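Local coordinates for glycine betaine, L-proline ABC transporter, glycine/betaine/L-proline-binding protein (ProX) (Borrelia burgdorferi, PDB 3TMG) that binds glycine betaine (trimethyl glycine) and probably delivers this quaternary ammonium compound to a membrane ABC transporter for uptake, at residues A[181-185]-A[186-190]; A[196-199]-A[200-204]; A[37-41]-A[42-46]. One frame throughout, in Å; residues are numbered along the deposited sequence.

Interaction 1: residues A[181-185]-A[186-190]; sequences LWKPH and WAFSR. With BET (trimethyl glycine), chain E.
The chain leaves strand 179-183 at a cis peptide before P184 and turns through H185 and W186 into the short helix 187-190, where F188 N makes a weak bond back to H185 O (3.5 Å). The H185 ring does more: its ND1 accepts from A187 N at 3.0 Å, the donor lying in the ring plane to within 1°, so the imidazole caps the start of the helix. NE2 pairs with E160 on helix 160-172, so both ring nitrogens are occupied. H185 CE1 comes over a face of the W186 indole, 3.4 Å from W186 CE2, with the two rings inclined at 46°. The guanidinium of R190 lies against the opposite face of that indole and is itself held by D243 and D246 of helix 235-247.

The extended chain of K183 crosses F188 at about a right angle. K183 CE lies over the F188 face, 3.7 Å from its centroid, a CH-pi contact, and NZ beyond it makes a cation-pi contact at 4.8 Å. F188 CE2 also packs edge-on against W182 O (3.3 Å), a buried carbonyl with no polar partner in the model. W182 itself lines the betaine pocket with W25 and W72, consistent with the aromatic cage of related betaine-binding proteins: chi1 of 55° sets CG between N and the carbonyl carbon, and the indole offers a face to the trimethylammonium group, with W182 CD2 3.5 Å from BET C2, while L181 CD2 backs the other face.

With ND1 accepting and NE2 beside a carboxylate, H185 would be expected to carry a proton on NE2, its rotation fixed from both sides.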
loop_
_atom_site.group_PDB
_atom_site.type_symbol
_atom_site.label_atom_id
_atom_site.label_comp_id
_atom_site.label_asym_id
_atom_site.label_seq_id
_atom_site.Cartn_x
_atom_site.Cartn_y
_atom_site.Cartn_z
ATOM N N LEU A 181 10.556 -2.650 -3.391
ATOM C CA LEU A 181 9.934 -2.832 -2.067
ATOM C C LEU A 181 9.613 -1.438 -1.524
ATOM O O LEU A 181 9.848 -0.431 -2.185
ATOM C CB LEU A 181 10.801 -3.644 -1.089
ATOM C CG LEU A 181 10.189 -5.009 -0.725
ATOM C CD1 LEU A 181 11.147 -5.875 0.081
ATOM C CD2 LEU A 181 8.862 -4.843 0.036
ATOM N N TRP A 182 9.041 -1.377 -0.330
ATOM C CA TRP A 182 8.543 -0.120 0.163
ATOM C C TRP A 182 8.480 -0.237 1.639
ATOM O O TRP A 182 8.549 -1.370 2.197
ATOM C CB TRP A 182 7.148 0.208 -0.435
ATOM C CG TRP A 182 6.128 -0.897 -0.202
ATOM C CD1 TRP A 182 5.282 -1.096 0.900
ATOM C CD2 TRP A 182 5.899 -2.027 -1.082
ATOM N NE1 TRP A 182 4.515 -2.238 0.729
ATOM C CE2 TRP A 182 4.868 -2.858 -0.438
ATOM C CE3 TRP A 182 6.418 -2.410 -2.332
ATOM C CZ2 TRP A 182 4.385 -4.017 -1.033
ATOM C CZ3 TRP A 182 5.940 -3.592 -2.918
ATOM C CH2 TRP A 182 4.939 -4.374 -2.290
ATOM N N LYS A 183 8.388 0.929 2.287
ATOM C CA LYS A 183 8.029 0.996 3.693
ATOM C C LYS A 183 6.714 1.753 3.769
ATOM O O LYS A 183 6.475 2.691 2.988
ATOM C CB LYS A 183 9.121 1.692 4.559
ATOM C CG LYS A 183 10.446 0.961 4.588
ATOM C CD LYS A 183 11.475 1.686 5.478
ATOM C CE LYS A 183 12.654 0.768 5.842
ATOM N NZ LYS A 183 13.787 1.578 6.415
ATOM N N PRO A 184 5.848 1.374 4.725
ATOM C CA PRO A 184 6.056 0.432 5.818
ATOM C C PRO A 184 5.947 -1.017 5.353
ATOM O O PRO A 184 5.016 -1.358 4.624
ATOM C CB PRO A 184 4.897 0.751 6.798
ATOM C CG PRO A 184 3.805 1.287 5.894
ATOM C CD PRO A 184 4.539 2.038 4.778
ATOM N N HIS A 185 6.884 -1.864 5.774
ATOM C CA HIS A 185 6.778 -3.291 5.468
ATOM C C HIS A 185 7.593 -4.046 6.487
ATOM O O HIS A 185 8.716 -3.610 6.839
ATOM C CB HIS A 185 7.243 -3.608 4.029
ATOM C CG HIS A 185 6.672 -4.904 3.480
ATOM N ND1 HIS A 185 7.076 -6.104 3.923
ATOM C CD2 HIS A 185 5.654 -5.154 2.564
ATOM C CE1 HIS A 185 6.409 -7.098 3.269
ATOM N NE2 HIS A 185 5.542 -6.528 2.434
ATOM N N TRP A 186 7.055 -5.152 6.985
ATOM C CA TRP A 186 7.830 -6.014 7.940
ATOM C C TRP A 186 9.050 -6.684 7.302
ATOM O O TRP A 186 9.949 -7.169 8.015
ATOM C CB TRP A 186 6.897 -7.060 8.602
ATOM C CG TRP A 186 6.131 -7.825 7.556
ATOM C CD1 TRP A 186 4.816 -7.610 7.118
ATOM C CD2 TRP A 186 6.655 -8.876 6.679
ATOM N NE1 TRP A 186 4.506 -8.439 6.058
ATOM C CE2 TRP A 186 5.559 -9.250 5.776
ATOM C CE3 TRP A 186 7.875 -9.545 6.575
ATOM C CZ2 TRP A 186 5.692 -10.250 4.850
ATOM C CZ3 TRP A 186 8.004 -10.527 5.600
ATOM C CH2 TRP A 186 6.928 -10.875 4.758
ATOM N N ALA A 187 9.147 -6.686 5.963
ATOM C CA ALA A 187 10.328 -7.297 5.304
ATOM C C ALA A 187 11.646 -6.664 5.780
ATOM O O ALA A 187 12.662 -7.356 5.866
ATOM C CB ALA A 187 10.228 -7.200 3.779
ATOM N N PHE A 188 11.621 -5.353 6.087
ATOM C CA PHE A 188 12.807 -4.657 6.592
ATOM C C PHE A 188 13.219 -5.075 7.994
ATOM O O PHE A 188 14.391 -4.950 8.367
ATOM C CB PHE A 188 12.605 -3.119 6.489
ATOM C CG PHE A 188 12.706 -2.641 5.078
ATOM C CD1 PHE A 188 13.955 -2.400 4.527
ATOM C CD2 PHE A 188 11.573 -2.493 4.281
ATOM C CE1 PHE A 188 14.072 -2.014 3.193
ATOM C CE2 PHE A 188 11.692 -2.106 2.951
ATOM C CZ PHE A 188 12.947 -1.868 2.413
ATOM N N SER A 189 12.303 -5.628 8.778
ATOM C CA SER A 189 12.765 -6.172 10.057
ATOM C C SER A 189 13.022 -7.669 10.044
ATOM O O SER A 189 13.856 -8.153 10.794
ATOM C CB SER A 189 11.849 -5.758 11.195
ATOM O OG SER A 189 10.553 -6.180 10.887
ATOM N N ARG A 190 12.344 -8.406 9.164
ATOM C CA ARG A 190 12.494 -9.845 9.105
ATOM C C ARG A 190 13.765 -10.209 8.327
ATOM O O ARG A 190 14.424 -11.199 8.621
ATOM C CB ARG A 190 11.253 -10.500 8.450
ATOM C CG ARG A 190 11.195 -12.007 8.673
ATOM C CD ARG A 190 9.938 -12.666 8.102
ATOM N NE ARG A 190 8.667 -12.185 8.666
ATOM C CZ ARG A 190 7.482 -12.541 8.160
ATOM N NH1 ARG A 190 7.444 -13.361 7.116
ATOM N NH2 ARG A 190 6.341 -12.092 8.675
HETATM N N BET E . 2.350 -0.369 -2.731
HETATM C CA BET E . 1.341 0.605 -3.182
HETATM C C BET E . 1.873 1.276 -4.457
HETATM O O BET E . 1.883 0.746 -5.600
HETATM O OXT BET E . 2.342 2.382 -4.285
HETATM C C1 BET E . 1.989 -0.959 -1.430
HETATM C C2 BET E . 3.647 0.275 -2.570
HETATM C C3 BET E . 2.479 -1.440 -3.740
#

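Interaction 2: residues A[196-199]-A[200-204]; sequences LDDP and DLIMG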
loop_
_atom_site.group_PDB
_atom_site.type_symbol
_atom_site.label_atom_id
_atom_site.label_comp_id
_atom_site.label_asym_id
_atom_site.label_seq_id
_atom_site.Cartn_x
_atom_site.Cartn_y
_atom_site.Cartn_z
ATOM N N LEU A 196 18.505 0.908 -2.466
ATOM C CA LEU A 196 19.587 1.514 -3.219
ATOM C C LEU A 196 19.321 3.007 -3.347
ATOM O O LEU A 196 18.164 3.448 -3.447
ATOM C CB LEU A 196 19.693 0.854 -4.607
ATOM C CG LEU A 196 20.002 -0.645 -4.682
ATOM C CD1 LEU A 196 20.071 -1.075 -6.151
ATOM C CD2 LEU A 196 21.331 -0.997 -4.002
ATOM N N ASP A 197 20.394 3.790 -3.378
ATOM C CA ASP A 197 20.288 5.230 -3.602
ATOM C C ASP A 197 19.653 5.537 -4.970
ATOM O O ASP A 197 19.894 4.844 -5.934
ATOM C CB ASP A 197 21.692 5.894 -3.508
ATOM C CG ASP A 197 22.250 5.899 -2.074
ATOM O OD1 ASP A 197 21.483 5.667 -1.094
ATOM O OD2 ASP A 197 23.461 6.141 -1.921
ATOM N N ASP A 198 18.886 6.613 -5.038
ATOM C CA ASP A 198 18.113 6.978 -6.224
ATOM C C ASP A 198 18.435 8.462 -6.466
ATOM O O ASP A 198 17.685 9.358 -6.021
ATOM C CB ASP A 198 16.626 6.696 -5.901
ATOM C CG ASP A 198 15.632 7.258 -6.936
ATOM O OD1 ASP A 198 16.012 7.489 -8.136
ATOM O OD2 ASP A 198 14.444 7.419 -6.506
ATOM N N PRO A 199 19.581 8.733 -7.132
ATOM C CA PRO A 199 20.196 10.090 -7.177
ATOM C C PRO A 199 19.239 11.148 -7.680
ATOM O O PRO A 199 19.279 12.299 -7.220
ATOM C CB PRO A 199 21.328 9.954 -8.202
ATOM C CG PRO A 199 21.606 8.484 -8.315
ATOM C CD PRO A 199 20.473 7.702 -7.706
ATOM N N ASP A 200 18.425 10.776 -8.655
ATOM C CA ASP A 200 17.528 11.733 -9.281
ATOM C C ASP A 200 16.078 11.636 -8.778
ATOM O O ASP A 200 15.171 12.331 -9.286
ATOM C CB ASP A 200 17.645 11.626 -10.794
ATOM C CG ASP A 200 18.980 12.158 -11.298
ATOM O OD1 ASP A 200 19.723 12.758 -10.509
ATOM O OD2 ASP A 200 19.279 12.012 -12.491
ATOM N N LEU A 201 15.885 10.804 -7.746
ATOM C CA LEU A 201 14.617 10.707 -6.998
ATOM C C LEU A 201 13.443 10.293 -7.896
ATOM O O LEU A 201 12.348 10.759 -7.724
ATOM C CB LEU A 201 14.277 12.039 -6.275
ATOM C CG LEU A 201 13.614 11.884 -4.898
ATOM C CD1 LEU A 201 14.634 11.302 -3.924
ATOM C CD2 LEU A 201 13.117 13.238 -4.400
ATOM N N ILE A 202 13.688 9.427 -8.877
ATOM C CA ILE A 202 12.607 8.958 -9.718
ATOM C C ILE A 202 11.518 8.223 -8.890
ATOM O O ILE A 202 10.328 8.311 -9.184
ATOM C CB ILE A 202 13.181 8.060 -10.850
ATOM C CG1 ILE A 202 14.341 8.783 -11.576
ATOM C CG2 ILE A 202 12.072 7.606 -11.803
ATOM C CD1 ILE A 202 13.974 10.097 -12.298
ATOM N N MET A 203 11.937 7.507 -7.853
ATOM C CA MET A 203 10.998 6.787 -7.007
ATOM C C MET A 203 10.310 7.680 -5.964
ATOM O O MET A 203 9.417 7.210 -5.211
ATOM C CB MET A 203 11.691 5.629 -6.281
ATOM C CG MET A 203 12.477 4.654 -7.175
ATOM S SD MET A 203 11.379 3.803 -8.306
ATOM C CE MET A 203 10.395 2.770 -7.218
ATOM N N GLY A 204 10.709 8.950 -5.894
ATOM C CA GLY A 204 10.048 9.891 -4.968
ATOM C C GLY A 204 10.792 9.996 -3.643
ATOM O O GLY A 204 11.651 9.169 -3.336
HETATM O O HOH W 1 13.966 7.678 -4.076
#
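D198 reaches forward along the loop and gathers three backbone N-H groups from the residues that follow P199 and D200. With CG anti to the backbone N (chi1 169°), its carboxylate is swung over the turn: OD1 takes I202 N at 3.1 Å and OD2 takes M203 N at 2.8 Å. Both donors come to the syn side, 21° and 16° out of the carboxylate plane. The backbone carbonyl of D198 closes the first turn, L201 N meeting D198 O at 2.9 Å from above the carbonyl plane, off the lone pairs. Y147 OH also bonds to OD1, and a water sits 2.5 Å from D198 OD2 and 2.9 Å from G204 O, so each carboxylate oxygen has at least two partners.

Two consecutive type I beta turns, D198 to L201 and L201 to G204, make up this loop between strands 193-195 and 207-214, and the carboxylate bridges from the first corner into the second. P199 and D200 occupy the middle of the first turn. The P199 ring packs on S112 and Y147. D200 folds its carboxylate back so that OD1 is 3.3 Å from P199 C, while OD2 is hydrogen-bonded to Y146 OH and the backbone N of D200 to Y147 OH. Beyond the grip of D198, the M203 side chain packs on V139 and T140 of helix 135-146, and lies about 5 Å from that of T136, which binds glycine betaine.

Interaction 3: residues A[37-41]-A[42-46]; sequences VVFEK and MGYNA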
loop_
_atom_site.group_PDB
_atom_site.type_symbol
_atom_site.label_atom_id
_atom_site.label_comp_id
_atom_site.label_asym_id
_atom_site.label_seq_id
_atom_site.Cartn_x
_atom_site.Cartn_y
_atom_site.Cartn_z
ATOM N N VAL A 37 -14.446 -3.294 9.793
ATOM C CA VAL A 37 -14.865 -3.606 11.178
ATOM C C VAL A 37 -15.441 -2.368 11.884
ATOM O O VAL A 37 -16.494 -2.436 12.510
ATOM C CB VAL A 37 -13.693 -4.236 11.973
ATOM C CG1 VAL A 37 -14.061 -4.388 13.445
ATOM C CG2 VAL A 37 -13.364 -5.606 11.367
ATOM N N VAL A 38 -14.764 -1.232 11.749
ATOM C CA VAL A 38 -15.247 0.035 12.297
ATOM C C VAL A 38 -16.664 0.387 11.778
ATOM O O VAL A 38 -17.586 0.637 12.598
ATOM C CB VAL A 38 -14.244 1.158 11.986
ATOM C CG1 VAL A 38 -14.819 2.493 12.404
ATOM C CG2 VAL A 38 -12.920 0.870 12.688
ATOM N N PHE A 39 -16.859 0.356 10.447
ATOM C CA PHE A 39 -18.180 0.638 9.869
ATOM C C PHE A 39 -19.254 -0.381 10.305
ATOM O O PHE A 39 -20.403 -0.014 10.564
ATOM C CB PHE A 39 -18.122 0.747 8.353
ATOM C CG PHE A 39 -17.591 2.046 7.853
ATOM C CD1 PHE A 39 -18.201 3.249 8.205
ATOM C CD2 PHE A 39 -16.501 2.087 6.983
ATOM C CE1 PHE A 39 -17.700 4.465 7.725
ATOM C CE2 PHE A 39 -16.019 3.285 6.499
ATOM C CZ PHE A 39 -16.613 4.485 6.871
ATOM N N GLU A 40 -18.894 -1.662 10.380
ATOM C CA GLU A 40 -19.818 -2.666 10.908
ATOM C C GLU A 40 -20.283 -2.336 12.320
ATOM O O GLU A 40 -21.497 -2.463 12.614
ATOM C CB GLU A 40 -19.237 -4.070 10.879
ATOM C CG GLU A 40 -19.098 -4.625 9.471
ATOM C CD GLU A 40 -18.341 -5.950 9.411
ATOM O OE1 GLU A 40 -17.692 -6.367 10.393
ATOM O OE2 GLU A 40 -18.396 -6.592 8.348
ATOM N N LYS A 41 -19.347 -1.944 13.187
ATOM C CA LYS A 41 -19.718 -1.616 14.565
ATOM C C LYS A 41 -20.614 -0.389 14.650
ATOM O O LYS A 41 -21.430 -0.285 15.583
ATOM C CB LYS A 41 -18.510 -1.488 15.460
ATOM C CG LYS A 41 -17.988 -2.850 15.866
ATOM C CD LYS A 41 -16.577 -2.747 16.392
ATOM C CE LYS A 41 -16.590 -2.278 17.843
ATOM N NZ LYS A 41 -17.669 -2.981 18.602
ATOM N N MET A 42 -20.467 0.520 13.675
ATOM C CA MET A 42 -21.388 1.645 13.476
ATOM C C MET A 42 -22.725 1.272 12.809
ATOM O O MET A 42 -23.584 2.148 12.630
ATOM C CB MET A 42 -20.728 2.773 12.669
ATOM C CG MET A 42 -19.524 3.407 13.341
ATOM S SD MET A 42 -18.509 4.457 12.284
ATOM C CE MET A 42 -19.712 5.633 11.624
ATOM N N GLY A 43 -22.925 0.002 12.453
ATOM C CA GLY A 43 -24.242 -0.438 11.942
ATOM C C GLY A 43 -24.343 -0.423 10.421
ATOM O O GLY A 43 -25.435 -0.488 9.870
ATOM N N TYR A 44 -23.203 -0.376 9.731
ATOM C CA TYR A 44 -23.202 -0.452 8.272
ATOM C C TYR A 44 -23.110 -1.887 7.759
ATOM O O TYR A 44 -22.460 -2.761 8.367
ATOM C CB TYR A 44 -21.985 0.317 7.702
ATOM C CG TYR A 44 -22.167 1.798 7.683
ATOM C CD1 TYR A 44 -22.107 2.522 8.859
ATOM C CD2 TYR A 44 -22.434 2.485 6.488
ATOM C CE1 TYR A 44 -22.292 3.899 8.863
ATOM C CE2 TYR A 44 -22.635 3.868 6.483
ATOM C CZ TYR A 44 -22.548 4.569 7.679
ATOM O OH TYR A 44 -22.726 5.936 7.735
ATOM N N ASN A 45 -23.733 -2.115 6.616
ATOM C CA ASN A 45 -23.288 -3.172 5.760
ATOM C C ASN A 45 -22.067 -2.614 5.000
ATOM O O ASN A 45 -22.194 -1.897 3.997
ATOM C CB ASN A 45 -24.410 -3.595 4.807
ATOM C CG ASN A 45 -23.942 -4.606 3.791
ATOM O OD1 ASN A 45 -22.916 -5.257 3.970
ATOM N ND2 ASN A 45 -24.676 -4.730 2.712
ATOM N N ALA A 46 -20.877 -2.927 5.510
ATOM C CA ALA A 46 -19.649 -2.381 4.949
ATOM C C ALA A 46 -19.104 -3.398 3.970
ATOM O O ALA A 46 -18.732 -4.490 4.375
ATOM C CB ALA A 46 -18.644 -2.113 6.062
HETATM O O HOH W 2 -20.243 -5.933 6.724
HETATM O O HOH W 3 -23.124 -4.009 11.194
#
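F39 and Y44 both have CG anti to the carbonyl carbon; chi1 of -78° in each sends both side chains the same way relative to their backbones, and the rings can meet, the edge of F39 to the face of Y44. The stack is edge-to-face, with centroids 5.3 Å apart and planes at 60°, and F39 CD1 is 4.0 Å from Y44 CD1. M42, bent at its last torsion, lays SD beside V38 CG1 (4.2 Å) and obliquely by the F39 ring, a Met-aromatic contact.

Behind these side chains the helix ends in a Schellman motif. Y44 N bonds to F39 O at 2.9 Å and G43 N to E40 O at 2.9 Å, while G43 takes the positive phi that lets the chain reverse. One water links E40 O with Y44 O, and a second joins E40 OE2 to A46 O; E40 OE1 goes to Y253 OH.

Helix 37-41 and strand 44-46 run nearly antiparallel (157°), and F39 CB meets A46 CB at 3.7 Å. This is the helix-to-strand corner of the beta-alpha-beta unit 16-22, 26-41, 44-50: F39 and A46 pack on V18 of the partner strand, and helix 222-230 meets F39 and M42 through V227.

Read from the N terminus, interaction 3 comes first, reversing the chain where helix 26-41 ends and strand 44-50 begins. Some 135 residues later interaction 1 turns strand 179-183 into helix 187-190. After the brief strand 193-195, interaction 2 folds the loop that leads to strand 207-214. The three are in series, each a closed local turn; none nests in or crosses another. Interactions 1 and 2 are neighbours, with nearest atoms about 6 Å apart, and both join onto the antiparallel sheet near the betaine pocket. Interaction 3 belongs to a different sheet, its centre about 41 Å from that of interaction 2, across the middle of the chain.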